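Sso-CP2 metallo-carboxypetidase (Sulfolobus solfataricus, PDB 4MMO) probably acts as a zinc-dependent carboxypeptidase of the M20 family, removing residues from the C-terminal end of peptides. Local coordinates at residues A56-N61 / N123-N128; E36-V41 / A115-L120; K63-I68 / K156-I161; V356-E361 / E428-L433. All coordinates share one frame; numbering follows the deposited sequence.

How the interactions relate
From the N terminus, helix 24-39 provides the first half of interaction 2, strand 53-58 that of interaction 1 and strand 65-71 that of interaction 3. These three loops close in the same order, at 115-120, 123-128 and 156-161, so each crosses the other two and none nests. Interaction 4 opens only afterwards and joins helix 354-367 to the C-terminal helix 417-433. All four lie on one mixed sheet and its helices. N128 of interaction 1 pairs with the strand of interaction 3, L125 packs on L120 of interaction 2, and L431 and F430 of the last helix reach back to I116, L119, L66 and I161.

Interaction 1 of 4, residues A56-N61 / N123-N128; sequences AEINVN and NELNVN
With CG of N128 beside its own backbone N (chi1 -56°), the amide reaches across to the turn that follows strand 53-58 and meets V60. The valine in turn has CG2 wedged between its backbone N and carbonyl carbon, a setting (chi1 -66°) that lays this methyl against the carbonyl O of L125, 3.4 Å from V60 CG2. The polar centre of the contact is N128 OD1, which accepts the backbone N of V60 at 2.9 Å. The N-H points fairly well at the oxygen, and the donor is tilted modestly from the plane of the amide. The same oxygen also accepts A62 N, so two backbone donors of the turn grip one side-chain atom, while N128 ND2 makes a weaker bond to T65 OG1. These links fix the rotation of the amide. On the apolar side L125 turns toward the turn and its CD2 touches I58 CG2 at 3.8 Å and V60 CG1 at 4.1 Å, crossing both side chains at about a right angle. The backbones come close enough for N128 CA to make a C-H contact with I58 O at 3.4 Å. Strand 128-134, entered near N128, lies between strands 53-58 and 65-71; the asparagine thus ties down the connection between two strands that flank a third in the mixed sheet of the alpha/beta domain.

Interaction 2 of 4, residues E36-V41 / A115-L120; sequences EKLLGV and AIKHLL
L39 and L120 meet where two helices, 24-39 and 102-121, lie together on one face of the mixed sheet, a helical layer of an alpha/beta fold. Two pairs of apolar side chains meet: L39 CD2 touches I116 CG2 at 4.0 Å, and one turn further on L120 CD1 comes up to L39 CB at 4.1 Å. The same CD2 methyl of L39 also makes van der Waals contact with the backbone of the other helix, 3.8 Å from K117 N, so L39 rests against I116, K117 and L120 of one helix face. Both L39 and I116 also rest on L131 of the sheet below, which closes the base of the contact.

A second kind of contact uses the aliphatic part of a charged residue. K117 has CG anti to its backbone N (chi1 -179°), and its extended methylene chain crosses the side chain of L38, with CE 3.9 Å from L38 CD2. Only near the amine does the chain bend, and NZ forms a salt bridge with D121 of its own helix.

Near the end of helix 24-39 the L38 carbonyl faces the lysine methylenes, with L38 O 3.5 Å from K117 CG.

Interaction 3 of 4, residues K63-I68 / K156-I161; sequences KKTLLI and KADSVI
L67 and its neighbours pair with S159-I161 as parallel strands, joining strand 65-71 to the short strand 159-161 within the mixed sheet. L67 carries the regular ladder: L67 N donates to S159 O at 2.9 Å almost in a straight line, and I161 N donates to L67 O at 3.0 Å, close to the direction in which that carbonyl points. Before the ladder the pattern changes. T65 O accepts D158 N at 2.9 Å and, weakly, S159 N, while T65 N donates to D158 OD2 at 2.7 Å through the lone pair anti to the other carboxylate oxygen. D158 can reach back because CG stands beside its own backbone N (chi1 -53°). A water further braces this end, donating to K63 O and D158 OD2 and bonding with T65 OG1.

Side chains pack on either face. I68 and I161 run side by side, CG1 to CG1 3.8 Å, and L66 CD1 lies 4.0 Å from I161 CG2 and near S159 OG, whose polar partner is the Y434 hydroxyl. On the other face L67 CB touches A157 CB at 3.8 Å. Just beyond the paired residues come H71 and E163, two of the zinc ligands. Strand 128-134 flanks 65-71 on its other edge; helices 102-121 and 417-433 cover the L66, I68 and I161 face, and on the opposite face L390 touches L67 and I392 touches V160.

Interaction 4 of 4, residues V356-E361 / E428-L433; sequences VKAMIE and EEFLKL
F430, the first residue of 428-433 to touch the other helix, offers its ring to M359. The methionine chain bends at both chi2 (65°) and chi3 (74°), which brings its end back over one ring face: M359 CE stands 3.5 Å from the centroid of the F430 ring, close to the ring normal, and M359 SD is 4.2 Å from the same ring centroid. This is a CH-pi and Met-aromatic contact together. A358 CB approaches the ring obliquely, 3.8 Å from F430 CD1. One helical turn later comes L433, which points toward helix 354-367. Its CD2 methyl lies 3.6 Å from A358 O and 3.5 Å from E361 CD, and its CD1 lies 3.5 Å from E361 OE1; the extended glutamate thus crosses the leucine at about a right angle, with methyls against its stem and carboxylate. A358, with only a methyl, sits between F430 and L433 where the axes approach to 8.5 Å, at 138° between their directions. F430 and M359 also rest on I161 of the sheet below. The contact is an inclined, broadly antiparallel helix pair with a Met-aromatic contact in its interface, in the helical layer over the mixed sheet of the alpha/beta fold.

Interaction 1 of 4, residues A56-N61 / N123-N128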
loop_
_atom_site.group_PDB
_atom_site.type_symbol
_atom_site.label_atom_id
_atom_site.label_comp_id
_atom_site.label_asym_id
_atom_site.label_seq_id
_atom_site.Cartn_x
_atom_site.Cartn_y
_atom_site.Cartn_z
ATOM N N ALA A 56 -10.377 -36.555 -19.815
ATOM C CA ALA A 56 -11.155 -37.727 -20.198
ATOM C C ALA A 56 -11.709 -37.545 -21.600
ATOM O O ALA A 56 -11.986 -36.422 -22.030
ATOM C CB ALA A 56 -12.286 -37.967 -19.209
ATOM N N GLU A 57 -11.859 -38.656 -22.308
ATOM C CA GLU A 57 -12.438 -38.646 -23.639
ATOM C C GLU A 57 -13.661 -39.546 -23.666
ATOM O O GLU A 57 -13.616 -40.683 -23.200
ATOM C CB GLU A 57 -11.417 -39.115 -24.677
ATOM C CG GLU A 57 -11.958 -39.121 -26.100
ATOM C CD GLU A 57 -10.890 -39.419 -27.130
ATOM O OE1 GLU A 57 -9.776 -39.823 -26.738
ATOM O OE2 GLU A 57 -11.165 -39.250 -28.336
ATOM N N ILE A 58 -14.756 -39.010 -24.193
ATOM C CA ILE A 58 -15.961 -39.783 -24.447
ATOM C C ILE A 58 -16.124 -39.883 -25.957
ATOM O O ILE A 58 -16.593 -38.945 -26.600
ATOM C CB ILE A 58 -17.210 -39.122 -23.829
ATOM C CG1 ILE A 58 -17.018 -38.911 -22.326
ATOM C CG2 ILE A 58 -18.447 -39.973 -24.074
ATOM C CD1 ILE A 58 -16.434 -37.564 -21.960
ATOM N N ASN A 59 -15.712 -41.016 -26.517
ATOM C CA ASN A 59 -15.786 -41.235 -27.955
ATOM C C ASN A 59 -16.999 -42.068 -28.345
ATOM O O ASN A 59 -17.191 -43.172 -27.836
ATOM C CB ASN A 59 -14.519 -41.923 -28.458
ATOM C CG ASN A 59 -14.512 -42.089 -29.964
ATOM O OD1 ASN A 59 -14.263 -41.136 -30.703
ATOM N ND2 ASN A 59 -14.789 -43.301 -30.428
ATOM N N VAL A 60 -17.813 -41.524 -29.248
ATOM C CA VAL A 60 -18.967 -42.235 -29.791
ATOM C C VAL A 60 -18.875 -42.331 -31.315
ATOM O O VAL A 60 -19.887 -42.461 -31.999
ATOM C CB VAL A 60 -20.289 -41.543 -29.402
ATOM C CG1 VAL A 60 -20.511 -41.631 -27.902
ATOM C CG2 VAL A 60 -20.297 -40.088 -29.864
ATOM N N ASN A 61 -17.654 -42.263 -31.836
ATOM C CA ASN A 61 -17.407 -42.375 -33.272
ATOM C C ASN A 61 -18.167 -41.346 -34.107
ATOM O O ASN A 61 -18.497 -41.600 -35.266
ATOM C CB ASN A 61 -17.736 -43.790 -33.755
ATOM C CG ASN A 61 -16.844 -44.838 -33.124
ATOM O OD1 ASN A 61 -17.291 -45.648 -32.310
ATOM N ND2 ASN A 61 -15.569 -44.827 -33.496
ATOM N N ASN A 123 -28.337 -43.160 -25.253
ATOM C CA ASN A 123 -27.679 -43.323 -26.546
ATOM C C ASN A 123 -28.021 -42.180 -27.504
ATOM O O ASN A 123 -28.288 -42.401 -28.686
ATOM C CB ASN A 123 -28.029 -44.681 -27.166
ATOM C CG ASN A 123 -27.192 -45.813 -26.599
ATOM O OD1 ASN A 123 -26.199 -46.226 -27.199
ATOM N ND2 ASN A 123 -27.584 -46.316 -25.435
ATOM N N GLU A 124 -28.004 -40.957 -26.979
ATOM C CA GLU A 124 -28.343 -39.766 -27.755
ATOM C C GLU A 124 -27.151 -38.826 -27.962
ATOM O O GLU A 124 -27.310 -37.739 -28.518
ATOM C CB GLU A 124 -29.485 -39.001 -27.076
ATOM C CG GLU A 124 -30.798 -39.766 -27.025
ATOM C CD GLU A 124 -31.932 -38.955 -26.418
ATOM O OE1 GLU A 124 -31.653 -37.954 -25.725
ATOM O OE2 GLU A 124 -33.105 -39.321 -26.635
ATOM N N LEU A 125 -25.964 -39.234 -27.516
ATOM C CA LEU A 125 -24.769 -38.409 -27.688
ATOM C C LEU A 125 -24.156 -38.622 -29.069
ATOM O O LEU A 125 -23.677 -39.712 -29.386
ATOM C CB LEU A 125 -23.731 -38.706 -26.600
ATOM C CG LEU A 125 -22.483 -37.814 -26.624
ATOM C CD1 LEU A 125 -22.842 -36.363 -26.340
ATOM C CD2 LEU A 125 -21.433 -38.304 -25.637
ATOM N N ASN A 126 -24.165 -37.570 -29.879
ATOM C CA ASN A 126 -23.704 -37.653 -31.261
ATOM C C ASN A 126 -22.567 -36.683 -31.540
ATOM O O ASN A 126 -22.419 -36.162 -32.650
ATOM C CB ASN A 126 -24.874 -37.409 -32.216
ATOM C CG ASN A 126 -25.930 -38.488 -32.117
ATOM O OD1 ASN A 126 -25.724 -39.612 -32.572
ATOM N ND2 ASN A 126 -27.065 -38.155 -31.520
ATOM N N VAL A 127 -21.766 -36.447 -30.508
ATOM C CA VAL A 127 -20.554 -35.653 -30.626
ATOM C C VAL A 127 -19.529 -36.212 -29.649
ATOM O O VAL A 127 -19.848 -36.489 -28.494
ATOM C CB VAL A 127 -20.828 -34.154 -30.335
ATOM C CG1 VAL A 127 -21.540 -33.978 -29.008
ATOM C CG2 VAL A 127 -19.540 -33.339 -30.374
ATOM N N ASN A 128 -18.307 -36.411 -30.124
ATOM C CA ASN A 128 -17.230 -36.841 -29.254
ATOM C C ASN A 128 -16.894 -35.706 -28.303
ATOM O O ASN A 128 -16.839 -34.545 -28.713
ATOM C CB ASN A 128 -16.004 -37.226 -30.072
ATOM C CG ASN A 128 -16.308 -38.279 -31.110
ATOM O OD1 ASN A 128 -17.009 -39.251 -30.837
ATOM N ND2 ASN A 128 -15.781 -38.090 -32.314
#

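Interaction 2 of 4, residues E36-V41 / A115-L120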
loop_
_atom_site.group_PDB
_atom_site.type_symbol
_atom_site.label_atom_id
_atom_site.label_comp_id
_atom_site.label_asym_id
_atom_site.label_seq_id
_atom_site.Cartn_x
_atom_site.Cartn_y
_atom_site.Cartn_z
ATOM N N GLU A 36 -15.295 -40.912 -14.029
ATOM C CA GLU A 36 -15.330 -42.326 -14.383
ATOM C C GLU A 36 -16.638 -42.969 -13.940
ATOM O O GLU A 36 -17.230 -43.758 -14.672
ATOM C CB GLU A 36 -14.150 -43.060 -13.744
ATOM C CG GLU A 36 -12.797 -42.590 -14.249
ATOM C CD GLU A 36 -11.641 -43.337 -13.623
ATOM O OE1 GLU A 36 -11.717 -43.653 -12.418
ATOM O OE2 GLU A 36 -10.654 -43.608 -14.337
ATOM N N LYS A 37 -17.083 -42.625 -12.738
ATOM C CA LYS A 37 -18.326 -43.158 -12.196
ATOM C C LYS A 37 -19.511 -42.772 -13.072
ATOM O O LYS A 37 -20.306 -43.624 -13.470
ATOM C CB LYS A 37 -18.542 -42.635 -10.774
ATOM C CG LYS A 37 -19.840 -43.083 -10.113
ATOM C CD LYS A 37 -20.166 -42.203 -8.917
ATOM C CE LYS A 37 -21.516 -42.553 -8.316
ATOM N NZ LYS A 37 -21.500 -43.871 -7.627
ATOM N N LEU A 38 -19.624 -41.481 -13.367
ATOM C CA LEU A 38 -20.800 -40.949 -14.048
ATOM C C LEU A 38 -20.861 -41.315 -15.530
ATOM O O LEU A 38 -21.929 -41.647 -16.034
ATOM C CB LEU A 38 -20.859 -39.428 -13.885
ATOM C CG LEU A 38 -21.041 -38.914 -12.454
ATOM C CD1 LEU A 38 -20.957 -37.397 -12.415
ATOM C CD2 LEU A 38 -22.360 -39.385 -11.865
ATOM N N LEU A 39 -19.724 -41.258 -16.219
ATOM C CA LEU A 39 -19.699 -41.451 -17.669
ATOM C C LEU A 39 -19.248 -42.850 -18.083
ATOM O O LEU A 39 -19.472 -43.265 -19.218
ATOM C CB LEU A 39 -18.794 -40.407 -18.325
ATOM C CG LEU A 39 -19.055 -38.951 -17.932
ATOM C CD1 LEU A 39 -18.224 -38.022 -18.801
ATOM C CD2 LEU A 39 -20.536 -38.588 -18.016
ATOM N N GLY A 40 -18.606 -43.573 -17.171
ATOM C CA GLY A 40 -18.177 -44.932 -17.451
ATOM C C GLY A 40 -17.009 -45.024 -18.419
ATOM O O GLY A 40 -16.818 -46.048 -19.074
ATOM N N VAL A 41 -16.233 -43.949 -18.514
ATOM C CA VAL A 41 -15.015 -43.932 -19.319
ATOM C C VAL A 41 -13.813 -43.797 -18.396
ATOM O O VAL A 41 -13.968 -43.590 -17.195
ATOM C CB VAL A 41 -15.003 -42.755 -20.321
ATOM C CG1 VAL A 41 -16.133 -42.896 -21.320
ATOM C CG2 VAL A 41 -15.097 -41.413 -19.590
ATOM N N ALA A 115 -25.307 -33.613 -17.892
ATOM C CA ALA A 115 -25.930 -33.544 -19.212
ATOM C C ALA A 115 -25.364 -34.645 -20.102
ATOM O O ALA A 115 -26.111 -35.372 -20.753
ATOM C CB ALA A 115 -25.705 -32.182 -19.848
ATOM N N ILE A 116 -24.040 -34.771 -20.113
ATOM C CA ILE A 116 -23.378 -35.781 -20.929
ATOM C C ILE A 116 -23.844 -37.168 -20.510
ATOM O O ILE A 116 -24.097 -38.029 -21.354
ATOM C CB ILE A 116 -21.846 -35.682 -20.813
ATOM C CG1 ILE A 116 -21.364 -34.350 -21.388
ATOM C CG2 ILE A 116 -21.161 -36.837 -21.549
ATOM C CD1 ILE A 116 -19.909 -34.025 -21.070
ATOM N N LYS A 117 -23.958 -37.372 -19.201
ATOM C CA LYS A 117 -24.410 -38.641 -18.651
ATOM C C LYS A 117 -25.802 -38.992 -19.155
ATOM O O LYS A 117 -26.064 -40.130 -19.545
ATOM C CB LYS A 117 -24.440 -38.570 -17.127
ATOM C CG LYS A 117 -24.873 -39.860 -16.454
ATOM C CD LYS A 117 -25.085 -39.660 -14.963
ATOM C CE LYS A 117 -25.039 -40.982 -14.220
ATOM N NZ LYS A 117 -25.940 -42.003 -14.817
ATOM N N HIS A 118 -26.697 -38.013 -19.121
ATOM C CA HIS A 118 -28.073 -38.233 -19.533
ATOM C C HIS A 118 -28.128 -38.674 -20.991
ATOM O O HIS A 118 -28.791 -39.656 -21.325
ATOM C CB HIS A 118 -28.902 -36.968 -19.312
ATOM C CG HIS A 118 -29.076 -36.614 -17.868
ATOM N ND1 HIS A 118 -29.727 -35.471 -17.452
ATOM C CD2 HIS A 118 -28.685 -37.253 -16.741
ATOM C CE1 HIS A 118 -29.726 -35.422 -16.133
ATOM N NE2 HIS A 118 -29.099 -36.491 -15.675
ATOM N N LEU A 119 -27.407 -37.966 -21.855
ATOM C CA LEU A 119 -27.386 -38.305 -23.270
ATOM C C LEU A 119 -26.785 -39.690 -23.501
ATOM O O LEU A 119 -27.279 -40.448 -24.330
ATOM C CB LEU A 119 -26.620 -37.249 -24.068
ATOM C CG LEU A 119 -27.234 -35.845 -24.087
ATOM C CD1 LEU A 119 -26.430 -34.927 -24.996
ATOM C CD2 LEU A 119 -28.691 -35.871 -24.529
ATOM N N LEU A 120 -25.726 -40.020 -22.766
ATOM C CA LEU A 120 -25.120 -41.346 -22.857
ATOM C C LEU A 120 -26.110 -42.429 -22.436
ATOM O O LEU A 120 -26.205 -43.479 -23.073
ATOM C CB LEU A 120 -23.872 -41.434 -21.974
ATOM C CG LEU A 120 -22.565 -40.850 -22.515
ATOM C CD1 LEU A 120 -21.484 -40.900 -21.444
ATOM C CD2 LEU A 120 -22.109 -41.593 -23.757
#

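Interaction 3 of 4, residues K63-I68 / K156-I161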
loop_
_atom_site.group_PDB
_atom_site.type_symbol
_atom_site.label_atom_id
_atom_site.label_comp_id
_atom_site.label_asym_id
_atom_site.label_seq_id
_atom_site.Cartn_x
_atom_site.Cartn_y
_atom_site.Cartn_z
ATOM N N LYS A 63 -18.614 -37.600 -36.065
ATOM C CA LYS A 63 -17.767 -36.833 -36.968
ATOM C C LYS A 63 -17.218 -35.572 -36.305
ATOM O O LYS A 63 -16.144 -35.090 -36.669
ATOM C CB LYS A 63 -18.549 -36.461 -38.231
ATOM C CG LYS A 63 -18.906 -37.653 -39.103
ATOM C CD LYS A 63 -19.675 -37.229 -40.349
ATOM C CE LYS A 63 -19.939 -38.413 -41.269
ATOM N NZ LYS A 63 -20.940 -39.357 -40.699
ATOM N N LYS A 64 -17.963 -35.040 -35.339
ATOM C CA LYS A 64 -17.567 -33.819 -34.640
ATOM C C LYS A 64 -17.006 -34.115 -33.253
ATOM O O LYS A 64 -17.478 -35.022 -32.563
ATOM C CB LYS A 64 -18.756 -32.870 -34.513
ATOM C CG LYS A 64 -19.122 -32.162 -35.806
ATOM C CD LYS A 64 -20.368 -31.323 -35.617
ATOM C CE LYS A 64 -20.671 -30.469 -36.833
ATOM N NZ LYS A 64 -21.805 -29.542 -36.571
ATOM N N THR A 65 -16.005 -33.334 -32.854
ATOM C CA THR A 65 -15.383 -33.469 -31.539
ATOM C C THR A 65 -15.415 -32.136 -30.804
ATOM O O THR A 65 -14.950 -31.118 -31.323
ATOM C CB THR A 65 -13.925 -33.942 -31.654
ATOM O OG1 THR A 65 -13.887 -35.219 -32.300
ATOM C CG2 THR A 65 -13.277 -34.057 -30.274
ATOM N N LEU A 66 -15.963 -32.159 -29.593
ATOM C CA LEU A 66 -16.050 -30.976 -28.750
ATOM C C LEU A 66 -15.079 -31.067 -27.565
ATOM O O LEU A 66 -15.040 -32.071 -26.856
ATOM C CB LEU A 66 -17.484 -30.813 -28.239
ATOM C CG LEU A 66 -17.736 -29.687 -27.235
ATOM C CD1 LEU A 66 -17.533 -28.325 -27.882
ATOM C CD2 LEU A 66 -19.131 -29.803 -26.642
ATOM N N LEU A 67 -14.300 -30.010 -27.366
ATOM C CA LEU A 67 -13.428 -29.886 -26.203
ATOM C C LEU A 67 -14.117 -29.014 -25.159
ATOM O O LEU A 67 -14.472 -27.872 -25.442
ATOM C CB LEU A 67 -12.085 -29.266 -26.609
ATOM C CG LEU A 67 -11.041 -29.069 -25.501
ATOM C CD1 LEU A 67 -10.700 -30.386 -24.827
ATOM C CD2 LEU A 67 -9.782 -28.431 -26.062
ATOM N N ILE A 68 -14.320 -29.558 -23.962
ATOM C CA ILE A 68 -14.981 -28.821 -22.887
ATOM C C ILE A 68 -13.981 -28.455 -21.789
ATOM O O ILE A 68 -13.329 -29.326 -21.225
ATOM C CB ILE A 68 -16.144 -29.636 -22.282
ATOM C CG1 ILE A 68 -17.195 -29.914 -23.360
ATOM C CG2 ILE A 68 -16.765 -28.895 -21.092
ATOM C CD1 ILE A 68 -18.421 -30.664 -22.874
ATOM N N LYS A 156 -6.979 -32.367 -29.960
ATOM C CA LYS A 156 -7.603 -31.918 -31.200
ATOM C C LYS A 156 -9.121 -32.013 -31.117
ATOM O O LYS A 156 -9.669 -33.034 -30.704
ATOM C CB LYS A 156 -7.106 -32.735 -32.392
ATOM C CG LYS A 156 -7.689 -32.275 -33.722
ATOM C CD LYS A 156 -7.236 -33.148 -34.878
ATOM C CE LYS A 156 -7.742 -32.604 -36.206
ATOM N NZ LYS A 156 -7.208 -33.372 -37.362
ATOM N N ALA A 157 -9.788 -30.934 -31.508
ATOM C CA ALA A 157 -11.243 -30.885 -31.520
ATOM C C ALA A 157 -11.688 -29.842 -32.536
ATOM O O ALA A 157 -10.912 -28.957 -32.891
ATOM C CB ALA A 157 -11.769 -30.543 -30.142
ATOM N N ASP A 158 -12.932 -29.946 -32.999
ATOM C CA ASP A 158 -13.462 -29.012 -33.990
ATOM C C ASP A 158 -13.945 -27.729 -33.336
ATOM O O ASP A 158 -14.007 -26.683 -33.976
ATOM C CB ASP A 158 -14.608 -29.654 -34.769
ATOM C CG ASP A 158 -14.221 -30.991 -35.356
ATOM O OD1 ASP A 158 -13.361 -31.014 -36.261
ATOM O OD2 ASP A 158 -14.768 -32.019 -34.906
ATOM N N SER A 159 -14.297 -27.809 -32.058
ATOM C CA SER A 159 -14.744 -26.632 -31.330
ATOM C C SER A 159 -14.470 -26.784 -29.845
ATOM O O SER A 159 -14.204 -27.882 -29.361
ATOM C CB SER A 159 -16.235 -26.390 -31.561
ATOM O OG SER A 159 -17.009 -27.457 -31.044
ATOM N N VAL A 160 -14.542 -25.666 -29.132
ATOM C CA VAL A 160 -14.284 -25.651 -27.709
ATOM C C VAL A 160 -15.264 -24.738 -26.992
ATOM O O VAL A 160 -15.604 -23.665 -27.491
ATOM C CB VAL A 160 -12.834 -25.193 -27.410
ATOM C CG1 VAL A 160 -12.548 -23.843 -28.060
ATOM C CG2 VAL A 160 -12.579 -25.134 -25.911
ATOM N N ILE A 161 -15.724 -25.174 -25.822
ATOM C CA ILE A 161 -16.490 -24.302 -24.941
ATOM C C ILE A 161 -15.700 -24.047 -23.657
ATOM O O ILE A 161 -15.164 -24.971 -23.042
ATOM C CB ILE A 161 -17.913 -24.846 -24.648
ATOM C CG1 ILE A 161 -17.865 -26.197 -23.932
ATOM C CG2 ILE A 161 -18.711 -24.963 -25.961
ATOM C CD1 ILE A 161 -19.205 -26.617 -23.357
HETATM O O HOH W 1 -13.683 -34.878 -34.892
#

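Interaction 4 of 4, residues V356-E361 / E428-L433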
loop_
_atom_site.group_PDB
_atom_site.type_symbol
_atom_site.label_atom_id
_atom_site.label_comp_id
_atom_site.label_asym_id
_atom_site.label_seq_id
_atom_site.Cartn_x
_atom_site.Cartn_y
_atom_site.Cartn_z
ATOM N N VAL A 356 -21.392 -21.631 -31.660
ATOM C CA VAL A 356 -22.073 -20.454 -31.127
ATOM C C VAL A 356 -23.562 -20.535 -31.432
ATOM O O VAL A 356 -24.398 -20.294 -30.559
ATOM C CB VAL A 356 -21.485 -19.140 -31.686
ATOM C CG1 VAL A 356 -22.353 -17.946 -31.304
ATOM C CG2 VAL A 356 -20.070 -18.934 -31.167
ATOM N N LYS A 357 -23.887 -20.883 -32.673
ATOM C CA LYS A 357 -25.276 -20.994 -33.098
ATOM C C LYS A 357 -26.020 -21.996 -32.233
ATOM O O LYS A 357 -27.082 -21.690 -31.700
ATOM C CB LYS A 357 -25.353 -21.408 -34.572
ATOM C CG LYS A 357 -25.138 -20.261 -35.546
ATOM C CD LYS A 357 -24.899 -20.766 -36.962
ATOM C CE LYS A 357 -25.211 -19.698 -37.999
ATOM N NZ LYS A 357 -24.899 -20.155 -39.381
ATOM N N ALA A 358 -25.449 -23.190 -32.087
ATOM C CA ALA A 358 -26.041 -24.229 -31.246
ATOM C C ALA A 358 -26.257 -23.724 -29.821
ATOM O O ALA A 358 -27.223 -24.092 -29.154
ATOM C CB ALA A 358 -25.157 -25.462 -31.236
ATOM N N MET A 359 -25.356 -22.865 -29.363
ATOM C CA MET A 359 -25.423 -22.337 -28.008
ATOM C C MET A 359 -26.543 -21.294 -27.869
ATOM O O MET A 359 -27.309 -21.316 -26.907
ATOM C CB MET A 359 -24.068 -21.728 -27.642
ATOM C CG MET A 359 -23.817 -21.589 -26.166
ATOM S SD MET A 359 -23.706 -23.151 -25.256
ATOM C CE MET A 359 -22.097 -23.749 -25.758
ATOM N N ILE A 360 -26.641 -20.389 -28.836
ATOM C CA ILE A 360 -27.716 -19.397 -28.856
ATOM C C ILE A 360 -29.103 -20.047 -28.907
ATOM O O ILE A 360 -30.013 -19.649 -28.183
ATOM C CB ILE A 360 -27.564 -18.431 -30.052
ATOM C CG1 ILE A 360 -26.374 -17.501 -29.811
ATOM C CG2 ILE A 360 -28.849 -17.607 -30.267
ATOM C CD1 ILE A 360 -26.047 -16.577 -30.973
ATOM N N GLU A 361 -29.264 -21.043 -29.768
ATOM C CA GLU A 361 -30.572 -21.648 -29.981
ATOM C C GLU A 361 -30.995 -22.479 -28.768
ATOM O O GLU A 361 -32.149 -22.422 -28.336
ATOM C CB GLU A 361 -30.566 -22.496 -31.259
ATOM C CG GLU A 361 -31.916 -23.128 -31.610
ATOM C CD GLU A 361 -31.866 -23.997 -32.863
ATOM O OE1 GLU A 361 -32.567 -25.031 -32.893
ATOM O OE2 GLU A 361 -31.131 -23.655 -33.815
ATOM N N GLU A 428 -27.609 -30.184 -22.384
ATOM C CA GLU A 428 -28.235 -31.278 -23.119
ATOM C C GLU A 428 -28.702 -30.809 -24.492
ATOM O O GLU A 428 -28.337 -31.394 -25.511
ATOM C CB GLU A 428 -29.413 -31.849 -22.325
ATOM C CG GLU A 428 -28.998 -32.828 -21.237
ATOM C CD GLU A 428 -30.131 -33.198 -20.293
ATOM O OE1 GLU A 428 -31.161 -32.492 -20.268
ATOM O OE2 GLU A 428 -29.986 -34.196 -19.562
ATOM N N GLU A 429 -29.497 -29.744 -24.514
ATOM C CA GLU A 429 -29.985 -29.185 -25.770
ATOM C C GLU A 429 -28.828 -28.732 -26.650
ATOM O O GLU A 429 -28.871 -28.900 -27.869
ATOM C CB GLU A 429 -30.936 -28.016 -25.515
ATOM C CG GLU A 429 -32.372 -28.434 -25.239
ATOM C CD GLU A 429 -33.006 -29.160 -26.413
ATOM O OE1 GLU A 429 -33.966 -29.925 -26.188
ATOM O OE2 GLU A 429 -32.543 -28.966 -27.560
ATOM N N PHE A 430 -27.787 -28.171 -26.038
ATOM C CA PHE A 430 -26.637 -27.726 -26.812
ATOM C C PHE A 430 -25.957 -28.905 -27.503
ATOM O O PHE A 430 -25.585 -28.810 -28.669
ATOM C CB PHE A 430 -25.632 -26.971 -25.941
ATOM C CG PHE A 430 -24.260 -26.895 -26.544
ATOM C CD1 PHE A 430 -24.005 -26.050 -27.614
ATOM C CD2 PHE A 430 -23.229 -27.685 -26.057
ATOM C CE1 PHE A 430 -22.745 -25.989 -28.184
ATOM C CE2 PHE A 430 -21.969 -27.628 -26.624
ATOM C CZ PHE A 430 -21.726 -26.778 -27.688
ATOM N N LEU A 431 -25.813 -30.016 -26.787
ATOM C CA LEU A 431 -25.125 -31.190 -27.320
ATOM C C LEU A 431 -25.957 -31.930 -28.377
ATOM O O LEU A 431 -25.407 -32.608 -29.239
ATOM C CB LEU A 431 -24.765 -32.158 -26.186
ATOM C CG LEU A 431 -23.715 -31.716 -25.150
ATOM C CD1 LEU A 431 -23.674 -32.706 -24.006
ATOM C CD2 LEU A 431 -22.334 -31.585 -25.769
ATOM N N LYS A 432 -27.278 -31.827 -28.286
ATOM C CA LYS A 432 -28.162 -32.451 -29.268
ATOM C C LYS A 432 -28.123 -31.667 -30.571
ATOM O O LYS A 432 -28.240 -32.225 -31.657
ATOM C CB LYS A 432 -29.596 -32.495 -28.740
ATOM C CG LYS A 432 -29.870 -33.613 -27.753
ATOM C CD LYS A 432 -31.201 -33.410 -27.050
ATOM C CE LYS A 432 -31.790 -34.729 -26.588
ATOM N NZ LYS A 432 -32.807 -34.542 -25.518
ATOM N N LEU A 433 -27.924 -30.363 -30.437
ATOM C CA LEU A 433 -28.080 -29.420 -31.530
ATOM C C LEU A 433 -26.776 -29.188 -32.296
ATOM O O LEU A 433 -26.781 -29.068 -33.525
ATOM C CB LEU A 433 -28.589 -28.108 -30.943
ATOM C CG LEU A 433 -29.142 -27.020 -31.851
ATOM C CD1 LEU A 433 -30.201 -27.558 -32.799
ATOM C CD2 LEU A 433 -29.716 -25.939 -30.966
#